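Long-range contacts in Cas13d (uncultured Ruminococcus sp, PDB 6IV9), which is a CRISPR RNA-guided ribonuclease whose two HEPN domains govern CRISPR RNA maturation and cleavage of target RNA: residues F257-P262 and L505-D510; V191-N196 and I636-A641; V277-A282 and D311-D316; I182-V187 and Q289-D294. The protein carries 2 engineered substitutions. One frame throughout, in Å; residues are numbered along the deposited sequence.

In the fold
From the N terminus, helix 168-197 supplies the first segments of two contacts. Contact 4 joins its middle (182-187) to the end of helix 267-291, and contact 2 joins its last turns (191-196) to helix 630-638, closing the longest loop. Contact 1 ties the loop at 257-262 to the junction before helix 511-535 and falls wholly within that loop. Contact 3, the shortest closure, lies within contact 1 and sets helix 267-291 against helix 312-330. Contact 4 crosses the other three. K637 of contact 2 reaches F508 of contact 1, M280 of contact 3 packs against Y507, F508 and L259, L194 meets L281, and Y186 touches L509, so the four form one mostly helical core.

Contact 1 (F257-P262 and L505-D510); sequences FGLEEP and LTYFLD
F508 sets the edge of its ring against one face of F257, a T-shaped pair with centroids 5.0 Å apart and planes at 83°. F508 CD1 makes the nearest approach, 3.6 Å from F257 CD2 and displaced toward the rim of that face, while F508 CA adds an off-centre CH-pi contact to the same ring. F257 can offer this face because its CG stands anti to the carbonyl carbon, chi1 -67°. The Y507 ring receives the backbone of the other loop: F257 O lies 3.3 Å from Y507 CD2, and G258 O sits at the ring edge, in its plane. G258, at a positive phi, brings no side chain to this crossing. L259 then crosses Y507 at a slant, its CD2 3.7 Å from Y507 CD2. This junction of two interhelical loops is wedged between helices: F257 rests on L194 and M197 of helix 168-197, while L259 and Y507 pack on M280 of helix 267-291.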
loop_
_atom_site.group_PDB
_atom_site.type_symbol
_atom_site.label_atom_id
_atom_site.label_comp_id
_atom_site.label_asym_id
_atom_site.label_seq_id
_atom_site.Cartn_x
_atom_site.Cartn_y
_atom_site.Cartn_z
ATOM N N PHE A 257 -16.494 -5.313 -2.992
ATOM C CA PHE A 257 -15.744 -4.900 -1.783
ATOM C C PHE A 257 -16.154 -5.721 -0.571
ATOM O O PHE A 257 -15.666 -5.452 0.495
ATOM C CB PHE A 257 -16.100 -3.465 -1.435
ATOM C CG PHE A 257 -15.643 -2.430 -2.419
ATOM C CD1 PHE A 257 -14.416 -2.529 -3.038
ATOM C CD2 PHE A 257 -16.420 -1.329 -2.683
ATOM C CE1 PHE A 257 -13.992 -1.548 -3.913
ATOM C CE2 PHE A 257 -16.000 -0.354 -3.562
ATOM C CZ PHE A 257 -14.783 -0.465 -4.177
ATOM N N GLY A 258 -17.026 -6.696 -0.744
ATOM C CA GLY A 258 -17.498 -7.435 0.432
ATOM C C GLY A 258 -18.658 -6.718 1.097
ATOM O O GLY A 258 -18.978 -7.093 2.193
ATOM N N LEU A 259 -19.173 -5.659 0.475
ATOM C CA LEU A 259 -20.364 -4.922 0.971
ATOM C C LEU A 259 -21.620 -5.408 0.243
ATOM O O LEU A 259 -22.153 -4.689 -0.563
ATOM C CB LEU A 259 -20.169 -3.427 0.779
ATOM C CG LEU A 259 -19.060 -2.841 1.629
ATOM C CD1 LEU A 259 -18.893 -1.374 1.327
ATOM C CD2 LEU A 259 -19.365 -3.065 3.091
ATOM N N GLU A 260 -22.049 -6.596 0.590
ATOM C CA GLU A 260 -23.240 -7.258 0.031
ATOM C C GLU A 260 -24.514 -6.669 0.637
ATOM O O GLU A 260 -24.608 -6.627 1.832
ATOM C CB GLU A 260 -23.135 -8.694 0.521
ATOM C CG GLU A 260 -24.279 -9.581 0.111
ATOM C CD GLU A 260 -23.736 -10.867 -0.463
ATOM O OE1 GLU A 260 -23.847 -11.896 0.203
ATOM O OE2 GLU A 260 -23.148 -10.798 -1.543
ATOM N N GLU A 261 -25.499 -6.327 -0.188
ATOM C CA GLU A 261 -26.814 -5.884 0.337
ATOM C C GLU A 261 -27.481 -7.099 0.985
ATOM O O GLU A 261 -27.162 -8.203 0.615
ATOM C CB GLU A 261 -27.696 -5.292 -0.764
ATOM C CG GLU A 261 -28.212 -6.324 -1.735
ATOM C CD GLU A 261 -29.084 -5.877 -2.897
ATOM O OE1 GLU A 261 -29.229 -4.688 -3.102
ATOM O OE2 GLU A 261 -29.602 -6.748 -3.594
ATOM N N PRO A 262 -28.409 -6.940 1.945
ATOM C CA PRO A 262 -29.063 -8.081 2.582
ATOM C C PRO A 262 -29.885 -8.923 1.601
ATOM O O PRO A 262 -30.303 -8.420 0.614
ATOM C CB PRO A 262 -30.031 -7.431 3.577
ATOM C CG PRO A 262 -29.433 -6.088 3.837
ATOM C CD PRO A 262 -28.833 -5.678 2.516
ATOM N N LEU A 505 -11.278 1.022 5.999
ATOM C CA LEU A 505 -10.690 1.449 4.708
ATOM C C LEU A 505 -10.281 0.227 3.883
ATOM O O LEU A 505 -10.386 0.272 2.698
ATOM C CB LEU A 505 -9.436 2.261 5.011
ATOM C CG LEU A 505 -9.521 3.770 4.827
ATOM C CD1 LEU A 505 -10.929 4.306 4.900
ATOM C CD2 LEU A 505 -8.585 4.485 5.773
ATOM N N THR A 506 -9.878 -0.854 4.545
ATOM C CA THR A 506 -9.370 -2.073 3.859
ATOM C C THR A 506 -10.439 -2.759 3.011
ATOM O O THR A 506 -10.088 -3.499 2.132
ATOM C CB THR A 506 -8.633 -3.031 4.792
ATOM O OG1 THR A 506 -9.598 -3.691 5.592
ATOM C CG2 THR A 506 -7.575 -2.341 5.619
ATOM N N TYR A 507 -11.705 -2.464 3.248
ATOM C CA TYR A 507 -12.801 -3.049 2.441
ATOM C C TYR A 507 -12.639 -2.643 0.972
ATOM O O TYR A 507 -13.016 -3.377 0.112
ATOM C CB TYR A 507 -14.148 -2.519 2.918
ATOM C CG TYR A 507 -14.817 -3.411 3.921
ATOM C CD1 TYR A 507 -14.386 -3.466 5.226
ATOM C CD2 TYR A 507 -15.860 -4.227 3.551
ATOM C CE1 TYR A 507 -14.991 -4.298 6.147
ATOM C CE2 TYR A 507 -16.474 -5.068 4.453
ATOM C CZ TYR A 507 -16.043 -5.099 5.759
ATOM O OH TYR A 507 -16.677 -5.931 6.622
ATOM N N PHE A 508 -12.114 -1.450 0.749
ATOM C CA PHE A 508 -11.987 -0.879 -0.608
ATOM C C PHE A 508 -10.646 -1.239 -1.247
ATOM O O PHE A 508 -10.447 -0.858 -2.371
ATOM C CB PHE A 508 -12.141 0.633 -0.509
ATOM C CG PHE A 508 -13.429 1.071 0.132
ATOM C CD1 PHE A 508 -14.639 0.833 -0.490
ATOM C CD2 PHE A 508 -13.433 1.702 1.356
ATOM C CE1 PHE A 508 -15.829 1.222 0.101
ATOM C CE2 PHE A 508 -14.622 2.091 1.942
ATOM C CZ PHE A 508 -15.814 1.861 1.312
ATOM N N LEU A 509 -9.818 -2.017 -0.565
ATOM C CA LEU A 509 -8.439 -2.256 -1.048
ATOM C C LEU A 509 -8.139 -3.724 -1.343
ATOM O O LEU A 509 -8.692 -4.590 -0.725
ATOM C CB LEU A 509 -7.459 -1.759 0.018
ATOM C CG LEU A 509 -7.582 -0.296 0.420
ATOM C CD1 LEU A 509 -6.556 0.059 1.465
ATOM C CD2 LEU A 509 -7.455 0.612 -0.777
ATOM N N ASP A 510 -7.224 -3.912 -2.280
ATOM C CA ASP A 510 -6.650 -5.214 -2.687
ATOM C C ASP A 510 -5.609 -5.615 -1.628
ATOM O O ASP A 510 -5.134 -4.745 -0.927
ATOM C CB ASP A 510 -6.058 -5.014 -4.083
ATOM C CG ASP A 510 -5.405 -6.217 -4.717
ATOM O OD1 ASP A 510 -6.119 -7.033 -5.284
ATOM O OD2 ASP A 510 -4.200 -6.338 -4.577
#

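Contact 2 (V191-N196 and I636-A641); sequences VYALNN and IKYANA
The C-terminal end of helix 630-638 is met by N196 and Y192 of helix 168-197, whose side chains bond to carbonyl oxygens at and just beyond its last turn. N196 ND2 spends both hydrogens here. Its bond to A639 O, 2.8 Å, is nearly straight and lies in the plane of the amide; the one to K637 O, 3.0 Å, is more bent, with the donor well above the carbonyl plane. CG anti to the backbone N, chi1 -175°, aims the amide at these two oxygens. The amide oxygen, N196 OD1, accepts from a water at 2.9 Å, which also binds ND2 of N640, the N-cap of the next helix, 641-647. One asparagine thus bridges the short link between helix 630-638 and helix 641-647. A leucine here would probably leave K637 O and A639 O without their side-chain donor and set the bridging water adrift from its anchor on helix 168-197. Y192 OH donates to Y638 O at 2.7 Å, the oxygen lying in the plane of the tyrosine ring, and Y192 CD2 touches Y638 CD1 at 3.6 Å near the edge of the second ring. A193 CB rests 3.6 Å from K637 CG. The polar ends of K637 and Y638 point elsewhere: K637 NZ binds F508 O and E513, and Y638 OH binds E513 as well.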
loop_
_atom_site.group_PDB
_atom_site.type_symbol
_atom_site.label_atom_id
_atom_site.label_comp_id
_atom_site.label_asym_id
_atom_site.label_seq_id
_atom_site.Cartn_x
_atom_site.Cartn_y
_atom_site.Cartn_z
ATOM N N VAL A 191 -11.794 7.020 -3.770
ATOM C CA VAL A 191 -12.832 7.935 -4.308
ATOM C C VAL A 191 -12.989 7.670 -5.808
ATOM O O VAL A 191 -14.094 7.682 -6.289
ATOM C CB VAL A 191 -12.463 9.398 -4.023
ATOM C CG1 VAL A 191 -13.353 10.354 -4.776
ATOM C CG2 VAL A 191 -12.495 9.692 -2.544
ATOM N N TYR A 192 -11.883 7.482 -6.510
ATOM C CA TYR A 192 -11.975 7.203 -7.958
ATOM C C TYR A 192 -12.711 5.884 -8.182
ATOM O O TYR A 192 -13.563 5.822 -9.019
ATOM C CB TYR A 192 -10.584 7.141 -8.582
ATOM C CG TYR A 192 -10.570 6.512 -9.946
ATOM C CD1 TYR A 192 -11.059 7.176 -11.049
ATOM C CD2 TYR A 192 -10.095 5.234 -10.122
ATOM C CE1 TYR A 192 -11.061 6.592 -12.301
ATOM C CE2 TYR A 192 -10.085 4.636 -11.365
ATOM C CZ TYR A 192 -10.575 5.313 -12.459
ATOM O OH TYR A 192 -10.544 4.702 -13.669
ATOM N N ALA A 193 -12.389 4.868 -7.402
ATOM C CA ALA A 193 -13.032 3.553 -7.572
ATOM C C ALA A 193 -14.542 3.671 -7.339
ATOM O O ALA A 193 -15.296 3.119 -8.105
ATOM C CB ALA A 193 -12.424 2.575 -6.619
ATOM N N LEU A 194 -14.945 4.391 -6.304
ATOM C CA LEU A 194 -16.391 4.543 -6.012
ATOM C C LEU A 194 -17.087 5.281 -7.156
ATOM O O LEU A 194 -18.135 4.843 -7.550
ATOM C CB LEU A 194 -16.542 5.244 -4.665
ATOM C CG LEU A 194 -16.147 4.363 -3.490
ATOM C CD1 LEU A 194 -16.018 5.167 -2.222
ATOM C CD2 LEU A 194 -17.143 3.240 -3.322
ATOM N N ASN A 195 -16.489 6.347 -7.669
ATOM C CA ASN A 195 -17.065 7.076 -8.823
ATOM C C ASN A 195 -17.093 6.175 -10.060
ATOM O O ASN A 195 -18.067 6.198 -10.786
ATOM C CB ASN A 195 -16.312 8.364 -9.126
ATOM C CG ASN A 195 -16.780 9.482 -8.228
ATOM O OD1 ASN A 195 -17.836 10.031 -8.447
ATOM N ND2 ASN A 195 -16.038 9.767 -7.183
ATOM N N ASN A 196 -16.027 5.423 -10.272
ATOM C CA ASN A 196 -15.881 4.534 -11.446
ATOM C C ASN A 196 -16.957 3.451 -11.426
ATOM O O ASN A 196 -17.485 3.116 -12.459
ATOM C CB ASN A 196 -14.518 3.865 -11.471
ATOM C CG ASN A 196 -14.343 3.053 -12.727
ATOM O OD1 ASN A 196 -14.571 3.542 -13.806
ATOM N ND2 ASN A 196 -13.970 1.808 -12.578
ATOM N N ILE A 636 -12.080 -4.241 -12.480
ATOM C CA ILE A 636 -13.427 -3.619 -12.490
ATOM C C ILE A 636 -13.429 -2.360 -11.627
ATOM O O ILE A 636 -14.043 -1.416 -11.997
ATOM C CB ILE A 636 -14.495 -4.623 -12.044
ATOM C CG1 ILE A 636 -14.549 -5.814 -12.995
ATOM C CG2 ILE A 636 -15.832 -3.936 -11.934
ATOM C CD1 ILE A 636 -14.756 -5.427 -14.422
ATOM N N LYS A 637 -12.750 -2.406 -10.498
ATOM C CA LYS A 637 -12.692 -1.281 -9.543
ATOM C C LYS A 637 -12.050 -0.047 -10.190
ATOM O O LYS A 637 -12.586 1.034 -10.044
ATOM C CB LYS A 637 -11.777 -1.777 -8.427
ATOM C CG LYS A 637 -11.672 -0.947 -7.175
ATOM C CD LYS A 637 -11.069 -1.745 -6.045
ATOM C CE LYS A 637 -9.559 -1.697 -5.991
ATOM N NZ LYS A 637 -9.030 -2.034 -4.654
ATOM N N TYR A 638 -10.935 -0.236 -10.882
ATOM C CA TYR A 638 -10.172 0.909 -11.430
ATOM C C TYR A 638 -10.366 1.107 -12.931
ATOM O O TYR A 638 -9.949 2.119 -13.438
ATOM C CB TYR A 638 -8.685 0.735 -11.114
ATOM C CG TYR A 638 -8.352 0.939 -9.663
ATOM C CD1 TYR A 638 -8.798 2.050 -8.982
ATOM C CD2 TYR A 638 -7.615 0.016 -8.960
ATOM C CE1 TYR A 638 -8.519 2.240 -7.642
ATOM C CE2 TYR A 638 -7.315 0.194 -7.628
ATOM C CZ TYR A 638 -7.759 1.315 -6.967
ATOM O OH TYR A 638 -7.480 1.483 -5.659
ATOM N N ALA A 639 -10.964 0.148 -13.609
ATOM C CA ALA A 639 -11.090 0.281 -15.070
ATOM C C ALA A 639 -12.506 -0.047 -15.544
ATOM O O ALA A 639 -13.425 0.135 -14.803
ATOM C CB ALA A 639 -10.026 -0.515 -15.769
ATOM N N ASN A 640 -12.628 -0.439 -16.800
ATOM C CA ASN A 640 -13.921 -0.751 -17.446
ATOM C C ASN A 640 -13.751 -2.083 -18.179
ATOM O O ASN A 640 -12.835 -2.175 -18.954
ATOM C CB ASN A 640 -14.302 0.402 -18.362
ATOM C CG ASN A 640 -15.588 0.161 -19.107
ATOM O OD1 ASN A 640 -15.605 -0.489 -20.130
ATOM N ND2 ASN A 640 -16.666 0.670 -18.571
ATOM N N ALA A 641 -14.666 -3.025 -17.988
ATOM C CA ALA A 641 -14.501 -4.377 -18.566
ATOM C C ALA A 641 -14.388 -4.320 -20.086
ATOM O O ALA A 641 -13.524 -4.942 -20.630
ATOM C CB ALA A 641 -15.680 -5.222 -18.181
HETATM O O HOH W 1 -16.062 1.836 -15.615
#

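Contact 3 (V277-A282 and D311-D316); sequences VYHMLA and DPEYRD
H279 is engaged by two consecutive residues of helix 312-330 at once: E313 takes hold of its edge while Y314 lies over one face. H279 NE2 donates to E313 OE2 at 2.8 Å, nearly straight and in the plane of the imidazole, although the oxygen is met from above the carboxylate plane; H279 ND1 is hydrogen-bonded to T317 OG1. E313 reaches the ring with CG in the crowded position between the backbone N and carbonyl carbon, chi1 68°, and the chain extended beyond. Y314 CA stands 4.0 Å from the H279 ring centroid as a CH-pi contact, and H279 CD2 sits over the centre of the Y314 ring, 3.5 Å from CE2; the two planes are inclined at 34°. A282 CB meets the edge of the Y314 ring, and Y314 OH and Y278 OH both bond to N217 O. The helix segments cross at 105°, and D311 OD1 caps E313 N. A phenylalanine in place of H279 would probably leave E313 OE2 without its ring donor and T317 OG1 without its ND1 partner. Bonded at both nitrogens, the imidazole is held against rotation; the carboxylate, shared with Y219 N, might raise its proton affinity without settling its charge.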
loop_
_atom_site.group_PDB
_atom_site.type_symbol
_atom_site.label_atom_id
_atom_site.label_comp_id
_atom_site.label_asym_id
_atom_site.label_seq_id
_atom_site.Cartn_x
_atom_site.Cartn_y
_atom_site.Cartn_z
ATOM N N VAL A 277 -23.047 1.692 4.867
ATOM C CA VAL A 277 -22.346 2.115 3.624
ATOM C C VAL A 277 -22.165 3.631 3.639
ATOM O O VAL A 277 -21.088 4.093 3.334
ATOM C CB VAL A 277 -23.082 1.638 2.361
ATOM C CG1 VAL A 277 -22.435 2.177 1.111
ATOM C CG2 VAL A 277 -23.155 0.137 2.307
ATOM N N TYR A 278 -23.196 4.355 4.049
ATOM C CA TYR A 278 -23.103 5.827 4.102
ATOM C C TYR A 278 -21.975 6.234 5.058
ATOM O O TYR A 278 -21.192 7.081 4.707
ATOM C CB TYR A 278 -24.408 6.413 4.639
ATOM C CG TYR A 278 -24.284 7.860 5.024
ATOM C CD1 TYR A 278 -24.008 8.817 4.073
ATOM C CD2 TYR A 278 -24.404 8.273 6.334
ATOM C CE1 TYR A 278 -23.868 10.146 4.408
ATOM C CE2 TYR A 278 -24.271 9.602 6.685
ATOM C CZ TYR A 278 -24.002 10.542 5.718
ATOM O OH TYR A 278 -23.866 11.849 6.030
ATOM N N HIS A 279 -21.903 5.606 6.221
ATOM C CA HIS A 279 -20.860 5.962 7.209
ATOM C C HIS A 279 -19.471 5.719 6.614
ATOM O O HIS A 279 -18.585 6.511 6.863
ATOM C CB HIS A 279 -21.072 5.152 8.483
ATOM C CG HIS A 279 -22.238 5.614 9.286
ATOM N ND1 HIS A 279 -22.824 4.848 10.238
ATOM C CD2 HIS A 279 -22.923 6.765 9.267
ATOM C CE1 HIS A 279 -23.810 5.506 10.772
ATOM N NE2 HIS A 279 -23.888 6.667 10.203
ATOM N N MET A 280 -19.305 4.617 5.898
ATOM C CA MET A 280 -17.992 4.304 5.294
ATOM C C MET A 280 -17.627 5.382 4.271
ATOM O O MET A 280 -16.541 5.898 4.349
ATOM C CB MET A 280 -18.037 2.924 4.632
ATOM C CG MET A 280 -18.216 1.797 5.619
ATOM S SD MET A 280 -18.501 0.158 4.932
ATOM C CE MET A 280 -16.868 -0.261 4.339
ATOM N N LEU A 281 -18.551 5.735 3.386
ATOM C CA LEU A 281 -18.284 6.745 2.338
ATOM C C LEU A 281 -18.029 8.115 2.961
ATOM O O LEU A 281 -17.120 8.765 2.566
ATOM C CB LEU A 281 -19.492 6.810 1.407
ATOM C CG LEU A 281 -19.846 5.514 0.703
ATOM C CD1 LEU A 281 -21.012 5.724 -0.231
ATOM C CD2 LEU A 281 -18.664 4.964 -0.044
ATOM N N ALA A 282 -18.836 8.496 3.934
ATOM C CA ALA A 282 -18.678 9.804 4.594
ATOM C C ALA A 282 -17.312 9.868 5.286
ATOM O O ALA A 282 -16.716 10.904 5.283
ATOM C CB ALA A 282 -19.801 10.003 5.565
ATOM N N ASP A 311 -20.867 11.857 15.390
ATOM C CA ASP A 311 -22.003 11.174 16.047
ATOM C C ASP A 311 -21.611 9.737 16.357
ATOM O O ASP A 311 -20.997 9.111 15.532
ATOM C CB ASP A 311 -23.243 11.165 15.162
ATOM C CG ASP A 311 -24.489 10.756 15.915
ATOM O OD1 ASP A 311 -24.690 9.567 16.121
ATOM O OD2 ASP A 311 -25.223 11.644 16.298
ATOM N N PRO A 312 -22.064 9.166 17.486
ATOM C CA PRO A 312 -21.716 7.812 17.886
ATOM C C PRO A 312 -22.181 6.737 16.895
ATOM O O PRO A 312 -21.676 5.667 16.927
ATOM C CB PRO A 312 -22.454 7.598 19.210
ATOM C CG PRO A 312 -22.788 8.976 19.692
ATOM C CD PRO A 312 -22.930 9.815 18.450
ATOM N N GLU A 313 -23.130 7.067 16.030
ATOM C CA GLU A 313 -23.639 6.082 15.044
ATOM C C GLU A 313 -22.488 5.646 14.119
ATOM O O GLU A 313 -22.467 4.523 13.709
ATOM C CB GLU A 313 -24.878 6.605 14.321
ATOM C CG GLU A 313 -24.634 7.773 13.389
ATOM C CD GLU A 313 -25.843 8.141 12.553
ATOM O OE1 GLU A 313 -26.923 8.176 13.107
ATOM O OE2 GLU A 313 -25.693 8.377 11.378
ATOM N N TYR A 314 -21.580 6.553 13.803
ATOM C CA TYR A 314 -20.432 6.202 12.934
ATOM C C TYR A 314 -19.564 5.160 13.626
ATOM O O TYR A 314 -19.140 4.234 13.004
ATOM C CB TYR A 314 -19.597 7.439 12.638
ATOM C CG TYR A 314 -20.164 8.342 11.585
ATOM C CD1 TYR A 314 -21.123 9.283 11.888
ATOM C CD2 TYR A 314 -19.740 8.253 10.280
ATOM C CE1 TYR A 314 -21.639 10.120 10.919
ATOM C CE2 TYR A 314 -20.239 9.084 9.301
ATOM C CZ TYR A 314 -21.198 10.020 9.618
ATOM O OH TYR A 314 -21.663 10.827 8.640
ATOM N N ARG A 315 -19.339 5.344 14.919
ATOM C CA ARG A 315 -18.527 4.407 15.728
ATOM C C ARG A 315 -19.213 3.047 15.791
ATOM O O ARG A 315 -18.527 2.066 15.861
ATOM C CB ARG A 315 -18.099 5.037 17.052
ATOM C CG ARG A 315 -17.118 6.181 16.861
ATOM C CD ARG A 315 -16.505 6.690 18.138
ATOM N NE ARG A 315 -17.480 7.326 18.992
ATOM C CZ ARG A 315 -18.005 8.507 18.776
ATOM N NH1 ARG A 315 -17.598 9.235 17.761
ATOM N NH2 ARG A 315 -18.950 8.958 19.565
ATOM N N ASP A 316 -20.538 3.034 15.797
ATOM C CA ASP A 316 -21.289 1.757 15.808
ATOM C C ASP A 316 -20.992 0.994 14.515
ATOM O O ASP A 316 -20.877 -0.199 14.556
ATOM C CB ASP A 316 -22.775 2.011 16.011
ATOM C CG ASP A 316 -23.104 2.400 17.437
ATOM O OD1 ASP A 316 -22.295 2.145 18.307
ATOM O OD2 ASP A 316 -24.153 2.954 17.636
#

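Contact 4 (I182-V187 and Q289-D294); sequences ILAVYV and QCVFHD
F292 turns the edge of its ring to helix 168-197: A184 O lies in the ring plane, 3.7 Å from F292 CE2, and V187 CG2 comes near the same plane, while F292 CZ meets A184 CB at 3.7 Å. With CG anti to the carbonyl carbon, chi1 -73°, the phenyl ring of F292 is carried to the helix although its backbone has already left helical geometry. V291, one residue earlier, points directly at the helix, and its CG2 fits between two successive turns, 3.9 Å from A184 CA and 3.9 Å from V187 CG2. The small side chain of A184 is consistent with so close an approach, its CA lying 5.8 Å from V291 CA. The contact lies where helix 267-291 ends, F292 being the first residue beyond it, and the sequence QCVFHD is consistent with the histidine half of the R-X4-6-H signature of HEPN ribonucleases; the packing lies directly before H293. Helix 713-760 flanks the same place: H750 bonds to V291 O and touches A184, and E753 receives H293 N and packs against F292. A184 O, besides facing the phenyl edge, accepts a bond from T188 OG1 one turn on.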
loop_
_atom_site.group_PDB
_atom_site.type_symbol
_atom_site.label_atom_id
_atom_site.label_comp_id
_atom_site.label_asym_id
_atom_site.label_seq_id
_atom_site.Cartn_x
_atom_site.Cartn_y
_atom_site.Cartn_z
ATOM N N ILE A 182 0.695 8.872 2.481
ATOM C CA ILE A 182 0.131 7.544 2.111
ATOM C C ILE A 182 -1.401 7.572 2.145
ATOM O O ILE A 182 -2.000 6.970 1.305
ATOM C CB ILE A 182 0.777 6.373 2.872
ATOM C CG1 ILE A 182 0.589 5.065 2.110
ATOM C CG2 ILE A 182 0.265 6.264 4.284
ATOM C CD1 ILE A 182 1.490 4.916 0.934
ATOM N N LEU A 183 -2.000 8.259 3.104
ATOM C CA LEU A 183 -3.480 8.344 3.152
ATOM C C LEU A 183 -3.989 9.093 1.917
ATOM O O LEU A 183 -5.013 8.723 1.416
ATOM C CB LEU A 183 -3.930 9.018 4.444
ATOM C CG LEU A 183 -3.826 8.149 5.685
ATOM C CD1 LEU A 183 -4.111 8.965 6.926
ATOM C CD2 LEU A 183 -4.753 6.957 5.586
ATOM N N ALA A 184 -3.251 10.103 1.471
ATOM C CA ALA A 184 -3.654 10.881 0.284
ATOM C C ALA A 184 -3.714 9.956 -0.938
ATOM O O ALA A 184 -4.622 10.085 -1.729
ATOM C CB ALA A 184 -2.701 12.012 0.066
ATOM N N VAL A 185 -2.752 9.059 -1.071
ATOM C CA VAL A 185 -2.770 8.123 -2.223
ATOM C C VAL A 185 -4.004 7.218 -2.149
ATOM O O VAL A 185 -4.720 7.144 -3.097
ATOM C CB VAL A 185 -1.505 7.251 -2.197
ATOM C CG1 VAL A 185 -1.640 6.061 -3.117
ATOM C CG2 VAL A 185 -0.246 8.035 -2.494
ATOM N N TYR A 186 -4.216 6.562 -1.018
ATOM C CA TYR A 186 -5.343 5.603 -0.891
ATOM C C TYR A 186 -6.722 6.258 -0.961
ATOM O O TYR A 186 -7.569 5.700 -1.584
ATOM C CB TYR A 186 -5.071 4.553 0.185
ATOM C CG TYR A 186 -3.957 3.668 -0.282
ATOM C CD1 TYR A 186 -4.162 2.750 -1.289
ATOM C CD2 TYR A 186 -2.675 3.860 0.171
ATOM C CE1 TYR A 186 -3.127 1.984 -1.778
ATOM C CE2 TYR A 186 -1.631 3.086 -0.289
ATOM C CZ TYR A 186 -1.854 2.151 -1.273
ATOM O OH TYR A 186 -0.822 1.422 -1.755
ATOM N N VAL A 187 -6.931 7.392 -0.307
ATOM C CA VAL A 187 -8.271 8.034 -0.426
ATOM C C VAL A 187 -8.497 8.470 -1.873
ATOM O O VAL A 187 -9.600 8.389 -2.335
ATOM C CB VAL A 187 -8.527 9.165 0.580
ATOM C CG1 VAL A 187 -8.501 8.650 2.000
ATOM C CG2 VAL A 187 -7.593 10.328 0.393
ATOM N N GLN A 289 -10.916 15.339 2.790
ATOM C CA GLN A 289 -10.984 16.784 3.131
ATOM C C GLN A 289 -9.837 17.193 4.060
ATOM O O GLN A 289 -9.656 18.369 4.253
ATOM C CB GLN A 289 -12.347 17.119 3.723
ATOM C CG GLN A 289 -13.471 17.035 2.713
ATOM C CD GLN A 289 -14.811 17.048 3.399
ATOM O OE1 GLN A 289 -15.009 17.719 4.392
ATOM N NE2 GLN A 289 -15.737 16.276 2.885
ATOM N N CYS A 290 -9.176 16.230 4.681
ATOM C CA CYS A 290 -8.063 16.522 5.603
ATOM C C CYS A 290 -6.708 16.469 4.909
ATOM O O CYS A 290 -5.797 17.027 5.450
ATOM C CB CYS A 290 -8.036 15.504 6.724
ATOM S SG CYS A 290 -9.439 15.682 7.842
ATOM N N VAL A 291 -6.594 15.751 3.800
ATOM C CA VAL A 291 -5.276 15.631 3.120
ATOM C C VAL A 291 -5.246 16.397 1.797
ATOM O O VAL A 291 -4.200 16.420 1.191
ATOM C CB VAL A 291 -4.897 14.155 2.945
ATOM C CG1 VAL A 291 -4.656 13.489 4.278
ATOM C CG2 VAL A 291 -5.966 13.415 2.183
ATOM N N PHE A 292 -6.369 16.971 1.386
ATOM C CA PHE A 292 -6.449 17.787 0.151
ATOM C C PHE A 292 -7.177 19.097 0.461
ATOM O O PHE A 292 -8.003 19.119 1.328
ATOM C CB PHE A 292 -7.105 17.009 -0.984
ATOM C CG PHE A 292 -6.216 15.937 -1.546
ATOM C CD1 PHE A 292 -5.094 16.260 -2.279
ATOM C CD2 PHE A 292 -6.486 14.613 -1.307
ATOM C CE1 PHE A 292 -4.272 15.273 -2.784
ATOM C CE2 PHE A 292 -5.661 13.628 -1.803
ATOM C CZ PHE A 292 -4.558 13.961 -2.537
ATOM N N HIS A 293 -6.855 20.154 -0.263
ATOM C CA HIS A 293 -7.506 21.454 0.019
ATOM C C HIS A 293 -8.742 21.638 -0.858
ATOM O O HIS A 293 -8.813 21.069 -1.936
ATOM C CB HIS A 293 -6.493 22.597 -0.069
ATOM C CG HIS A 293 -5.383 22.446 0.910
ATOM N ND1 HIS A 293 -4.635 21.305 0.997
ATOM C CD2 HIS A 293 -4.933 23.256 1.880
ATOM C CE1 HIS A 293 -3.749 21.431 1.950
ATOM N NE2 HIS A 293 -3.912 22.618 2.506
ATOM N N ASP A 294 -9.667 22.455 -0.384
ATOM C CA ASP A 294 -10.895 22.771 -1.148
ATOM C C ASP A 294 -10.590 23.876 -2.162
ATOM O O ASP A 294 -9.451 24.299 -2.251
ATOM C CB ASP A 294 -12.048 23.146 -0.223
ATOM C CG ASP A 294 -11.806 24.396 0.595
ATOM O OD1 ASP A 294 -10.982 25.221 0.198
ATOM O OD2 ASP A 294 -12.446 24.517 1.628
#